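AP endonuclease, family protein 2 (PDB 5TNV) binds a magnesium ion in a xylose isomerase-like TIM barrel and may act as an endonuclease. Local coordinates at residues 184-196 and 215-229. Numbering follows the deposited sequence.
Sequences RTNGIQLSLEMYE and HDAVGLNPDLGNLVR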
loop_
_atom_site.group_PDB
_atom_site.type_symbol
_atom_site.label_atom_id
_atom_site.label_comp_id
_atom_site.label_asym_id
_atom_site.label_seq_id
_atom_site.Cartn_x
_atom_site.Cartn_y
_atom_site.Cartn_z
ATOM N N ARG A 184 33.149 22.831 -2.920
ATOM C CA ARG A 184 33.638 23.479 -1.707
ATOM C C ARG A 184 33.790 24.987 -1.869
ATOM O O ARG A 184 33.349 25.786 -1.057
ATOM C CB ARG A 184 34.957 22.864 -1.273
ATOM C CG ARG A 184 35.412 23.300 0.102
ATOM C CD ARG A 184 36.846 23.122 0.433
ATOM N NE ARG A 184 37.354 21.818 0.570
ATOM C CZ ARG A 184 38.281 21.222 -0.196
ATOM N NH1 ARG A 184 38.610 20.002 0.170
ATOM N NH2 ARG A 184 38.861 21.732 -1.276
ATOM N N THR A 185 34.402 25.388 -2.975
ATOM C CA THR A 185 34.583 26.824 -3.262
ATOM C C THR A 185 33.250 27.557 -3.316
ATOM O O THR A 185 33.163 28.721 -2.917
ATOM C CB THR A 185 35.336 26.958 -4.582
ATOM O OG1 THR A 185 36.611 26.352 -4.372
ATOM C CG2 THR A 185 35.476 28.421 -5.021
ATOM N N ASN A 186 32.210 26.907 -3.805
ATOM C CA ASN A 186 30.882 27.471 -3.919
ATOM C C ASN A 186 30.017 27.326 -2.684
ATOM O O ASN A 186 28.846 27.700 -2.718
ATOM C CB ASN A 186 30.160 26.931 -5.146
ATOM C CG ASN A 186 30.696 27.527 -6.428
ATOM O OD1 ASN A 186 31.708 28.237 -6.455
ATOM N ND2 ASN A 186 29.980 27.315 -7.525
ATOM N N GLY A 187 30.597 26.828 -1.599
ATOM C CA GLY A 187 29.869 26.717 -0.344
ATOM C C GLY A 187 28.852 25.582 -0.330
ATOM O O GLY A 187 27.964 25.635 0.543
ATOM N N ILE A 188 28.956 24.602 -1.205
ATOM C CA ILE A 188 28.004 23.511 -1.270
ATOM C C ILE A 188 28.771 22.204 -1.222
ATOM O O ILE A 188 29.987 22.175 -1.018
ATOM C CB ILE A 188 27.111 23.649 -2.529
ATOM C CG1 ILE A 188 27.846 23.435 -3.836
ATOM C CG2 ILE A 188 26.358 24.953 -2.522
ATOM C CD1 ILE A 188 26.946 23.098 -5.010
ATOM N N GLN A 189 28.072 21.077 -1.401
ATOM C CA GLN A 189 28.735 19.781 -1.456
ATOM C C GLN A 189 28.259 18.968 -2.646
ATOM O O GLN A 189 27.143 19.193 -3.179
ATOM C CB GLN A 189 28.544 18.983 -0.172
ATOM C CG GLN A 189 29.129 19.651 1.047
ATOM C CD GLN A 189 29.067 18.767 2.292
ATOM O OE1 GLN A 189 28.956 17.571 2.231
ATOM N NE2 GLN A 189 29.196 19.401 3.430
ATOM N N LEU A 190 29.106 18.016 -3.041
ATOM C CA LEU A 190 28.785 16.960 -3.996
ATOM C C LEU A 190 28.302 15.717 -3.245
ATOM O O LEU A 190 28.902 15.390 -2.207
ATOM C CB LEU A 190 30.027 16.626 -4.809
ATOM C CG LEU A 190 29.808 15.680 -6.005
ATOM C CD1 LEU A 190 29.130 16.436 -7.127
ATOM C CD2 LEU A 190 31.141 15.100 -6.415
ATOM N N SER A 191 27.299 15.051 -3.764
ATOM C CA SER A 191 26.856 13.780 -3.217
ATOM C C SER A 191 26.958 12.702 -4.306
ATOM O O SER A 191 26.760 12.987 -5.483
ATOM C CB SER A 191 25.440 13.856 -2.671
ATOM O OG SER A 191 25.171 12.749 -1.822
ATOM N N LEU A 192 27.267 11.482 -3.857
ATOM C CA LEU A 192 27.436 10.318 -4.703
ATOM C C LEU A 192 26.342 9.300 -4.455
ATOM O O LEU A 192 26.217 8.740 -3.374
ATOM C CB LEU A 192 28.788 9.637 -4.431
ATOM C CG LEU A 192 30.024 10.554 -4.422
ATOM C CD1 LEU A 192 31.253 9.728 -4.085
ATOM C CD2 LEU A 192 30.165 11.275 -5.765
ATOM N N GLU A 193 25.503 9.100 -5.482
ATOM C CA GLU A 193 24.300 8.279 -5.355
ATOM C C GLU A 193 24.610 6.792 -5.464
ATOM O O GLU A 193 25.005 6.291 -6.533
ATOM C CB GLU A 193 23.284 8.716 -6.427
ATOM C CG GLU A 193 21.982 7.982 -6.352
ATOM C CD GLU A 193 20.974 8.497 -7.386
ATOM O OE1 GLU A 193 21.198 9.567 -7.976
ATOM O OE2 GLU A 193 19.916 7.812 -7.565
ATOM N N MET A 194 24.355 6.070 -4.376
ATOM C CA MET A 194 24.496 4.618 -4.410
ATOM C C MET A 194 23.499 4.020 -5.376
ATOM O O MET A 194 22.315 4.377 -5.365
ATOM C CB MET A 194 24.317 4.043 -3.003
ATOM C CG MET A 194 25.427 4.451 -2.055
ATOM S SD MET A 194 25.306 3.800 -0.395
ATOM C CE MET A 194 25.363 2.026 -0.731
ATOM N N TYR A 195 23.963 3.077 -6.187
ATOM C CA TYR A 195 23.177 2.483 -7.280
ATOM C C TYR A 195 23.858 1.154 -7.611
ATOM O O TYR A 195 25.092 1.064 -7.638
ATOM C CB TYR A 195 23.061 3.432 -8.458
ATOM C CG TYR A 195 22.204 2.936 -9.611
ATOM C CD1 TYR A 195 22.720 2.012 -10.525
ATOM C CD2 TYR A 195 20.909 3.361 -9.792
ATOM C CE1 TYR A 195 21.978 1.522 -11.572
ATOM C CE2 TYR A 195 20.153 2.915 -10.872
ATOM C CZ TYR A 195 20.672 2.008 -11.734
ATOM O OH TYR A 195 19.918 1.584 -12.822
ATOM N N GLU A 196 23.068 0.154 -7.904
ATOM C CA GLU A 196 23.540 -1.202 -8.178
ATOM C C GLU A 196 24.494 -1.264 -9.361
ATOM O O GLU A 196 24.383 -0.571 -10.377
ATOM C CB GLU A 196 22.328 -2.113 -8.408
ATOM C CG GLU A 196 21.359 -1.688 -9.497
ATOM C CD GLU A 196 20.248 -0.747 -9.084
ATOM O OE1 GLU A 196 20.413 0.056 -8.155
ATOM O OE2 GLU A 196 19.141 -0.788 -9.713
ATOM N N HIS A 215 37.613 13.609 0.606
ATOM C CA HIS A 215 37.306 15.021 0.289
ATOM C C HIS A 215 36.188 15.497 1.191
ATOM O O HIS A 215 35.080 14.910 1.189
ATOM C CB HIS A 215 36.938 15.122 -1.206
ATOM C CG HIS A 215 36.992 16.544 -1.675
ATOM N ND1 HIS A 215 36.150 17.543 -1.202
ATOM C CD2 HIS A 215 37.834 17.124 -2.579
ATOM C CE1 HIS A 215 36.528 18.647 -1.857
ATOM N NE2 HIS A 215 37.525 18.425 -2.672
ATOM N N ASP A 216 36.421 16.595 1.912
ATOM C CA ASP A 216 35.451 17.083 2.877
ATOM C C ASP A 216 34.251 17.808 2.274
ATOM O O ASP A 216 33.360 18.214 3.046
ATOM C CB ASP A 216 36.102 17.962 3.935
ATOM C CG ASP A 216 36.657 19.266 3.472
ATOM O OD1 ASP A 216 36.510 19.653 2.302
ATOM O OD2 ASP A 216 37.298 19.915 4.338
ATOM N N ALA A 217 34.176 17.932 0.980
ATOM C CA ALA A 217 32.954 18.447 0.322
ATOM C C ALA A 217 32.294 17.391 -0.543
ATOM O O ALA A 217 31.460 17.752 -1.382
ATOM C CB ALA A 217 33.232 19.727 -0.446
ATOM N N VAL A 218 32.608 16.122 -0.318
ATOM C CA VAL A 218 31.930 15.016 -1.004
ATOM C C VAL A 218 31.356 14.082 0.051
ATOM O O VAL A 218 31.980 13.848 1.101
ATOM C CB VAL A 218 32.892 14.265 -1.936
ATOM C CG1 VAL A 218 32.119 13.186 -2.705
ATOM C CG2 VAL A 218 33.582 15.220 -2.925
ATOM N N GLY A 219 30.173 13.558 -0.188
ATOM C CA GLY A 219 29.549 12.588 0.727
ATOM C C GLY A 219 28.701 11.624 -0.093
ATOM O O GLY A 219 28.568 11.754 -1.309
ATOM N N LEU A 220 28.174 10.633 0.620
ATOM C CA LEU A 220 27.279 9.649 0.011
ATOM C C LEU A 220 25.830 10.131 0.014
ATOM O O LEU A 220 25.387 10.863 0.897
ATOM C CB LEU A 220 27.360 8.299 0.742
ATOM C CG LEU A 220 28.687 7.583 0.695
ATOM C CD1 LEU A 220 28.588 6.304 1.541
ATOM C CD2 LEU A 220 29.071 7.269 -0.746
ATOM N N ASN A 221 25.085 9.582 -0.942
ATOM C CA ASN A 221 23.625 9.657 -1.009
ATOM C C ASN A 221 23.155 8.199 -0.910
ATOM O O ASN A 221 23.242 7.450 -1.905
ATOM C CB ASN A 221 23.181 10.322 -2.301
ATOM C CG ASN A 221 21.719 10.113 -2.595
ATOM O OD1 ASN A 221 20.951 9.626 -1.757
ATOM N ND2 ASN A 221 21.311 10.490 -3.803
ATOM N N PRO A 222 22.701 7.761 0.252
ATOM C CA PRO A 222 22.384 6.372 0.512
ATOM C C PRO A 222 20.976 6.031 -0.000
ATOM O O PRO A 222 20.044 5.807 0.781
ATOM C CB PRO A 222 22.519 6.253 2.026
ATOM C CG PRO A 222 22.029 7.576 2.518
ATOM C CD PRO A 222 22.544 8.568 1.495
ATOM N N ASP A 223 20.839 5.970 -1.336
ATOM C CA ASP A 223 19.543 5.687 -1.983
ATOM C C ASP A 223 19.333 4.177 -1.951
ATOM O O ASP A 223 19.361 3.506 -2.989
ATOM C CB ASP A 223 19.538 6.250 -3.379
ATOM C CG ASP A 223 18.192 6.197 -4.069
ATOM O OD1 ASP A 223 17.194 5.689 -3.487
ATOM O OD2 ASP A 223 18.126 6.679 -5.235
ATOM N N LEU A 224 19.151 3.646 -0.739
ATOM C CA LEU A 224 19.188 2.188 -0.584
ATOM C C LEU A 224 17.914 1.536 -1.088
ATOM O O LEU A 224 17.928 0.292 -1.271
ATOM C CB LEU A 224 19.538 1.772 0.841
ATOM C CG LEU A 224 20.871 2.296 1.357
ATOM C CD1 LEU A 224 21.230 1.635 2.677
ATOM C CD2 LEU A 224 21.985 2.141 0.347
ATOM N N GLY A 225 16.866 2.266 -1.378
ATOM C CA GLY A 225 15.769 1.682 -2.129
ATOM C C GLY A 225 16.259 1.064 -3.453
ATOM O O GLY A 225 15.685 0.067 -3.890
ATOM N N ASN A 226 17.282 1.643 -4.059
ATOM C CA ASN A 226 17.830 1.090 -5.277
ATOM C C ASN A 226 18.266 -0.383 -5.096
ATOM O O ASN A 226 18.194 -1.168 -6.033
ATOM C CB ASN A 226 19.022 1.888 -5.774
ATOM C CG ASN A 226 18.665 3.264 -6.276
ATOM O OD1 ASN A 226 17.501 3.503 -6.683
ATOM N ND2 ASN A 226 19.619 4.168 -6.294
ATOM N N LEU A 227 18.755 -0.713 -3.915
ATOM C CA LEU A 227 19.210 -2.050 -3.573
ATOM C C LEU A 227 18.120 -2.927 -3.052
ATOM O O LEU A 227 18.050 -4.143 -3.387
ATOM C CB LEU A 227 20.383 -1.993 -2.592
ATOM C CG LEU A 227 21.595 -1.155 -3.035
ATOM C CD1 LEU A 227 22.714 -1.303 -2.035
ATOM C CD2 LEU A 227 22.039 -1.483 -4.448
ATOM N N VAL A 228 17.227 -2.423 -2.171
ATOM C CA VAL A 228 16.179 -3.224 -1.549
ATOM C C VAL A 228 15.243 -3.823 -2.592
ATOM O O VAL A 228 14.686 -4.915 -2.384
ATOM C CB VAL A 228 15.437 -2.347 -0.521
ATOM C CG1 VAL A 228 14.135 -2.960 -0.042
ATOM C CG2 VAL A 228 16.353 -1.980 0.643
ATOM N N ARG A 229 15.049 -3.157 -3.732
ATOM C CA ARG A 229 14.135 -3.653 -4.778
ATOM C C ARG A 229 14.704 -4.847 -5.504
ATOM O O ARG A 229 13.944 -5.511 -6.249
ATOM C CB ARG A 229 13.860 -2.525 -5.767
ATOM C CG ARG A 229 15.063 -2.134 -6.652
ATOM C CD ARG A 229 14.892 -0.760 -7.215
ATOM N NE ARG A 229 16.052 -0.331 -7.985
ATOM C CZ ARG A 229 16.159 0.881 -8.522
ATOM N NH1 ARG A 229 15.149 1.734 -8.476
ATOM N NH2 ARG A 229 17.305 1.210 -9.134
HETATM O O HOH W 1 30.322 15.309 3.348
#
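Strands 189-193 and 218-221 run parallel, pairing Leu190 with Val218 through Glu193 with Asn221, their axes 36° apart. They are neighbouring strands of the TIM barrel, joined by helix 203-213 in a beta-alpha-beta crossover. Leu192 and Val218 face the helices; Leu192 CG lies 3.8 Å from Val218 CG1. Val176 of helix 169-185 touches both. Glu193 points to the other face; Asp223, just past strand 218-221, comes alongside it. Both reach the magnesium ion, which His252 also binds. Glu193 OE2 and Asp223 OD2 are 3.1 Å apart, a spacing explained by the shared ion. Glu193 gets there on an extended chain (chi1 -177°); Asn139 is another polar partner of its side chain. Beyond the strands, Asn226 ND2 bonds Met194 O at 2.9 Å, in both the amide and the carbonyl plane. Asn226 OD1 bonds Lys254, which also pairs with Asp223. The bent thioether of Met194 brings CE to 3.5 Å from Leu224 CD2. Arg229 NH2 meets the syn lone pair of Glu196 OE2 at 2.8 Å in a buried salt bridge. Arg184 NH1 sits over one face of the His215 ring, toward its rim; His215 NE2 bonds Asp181. Arg184 NE and NH1 both bond Asp216 OD1, at 2.9 and 3.0 Å.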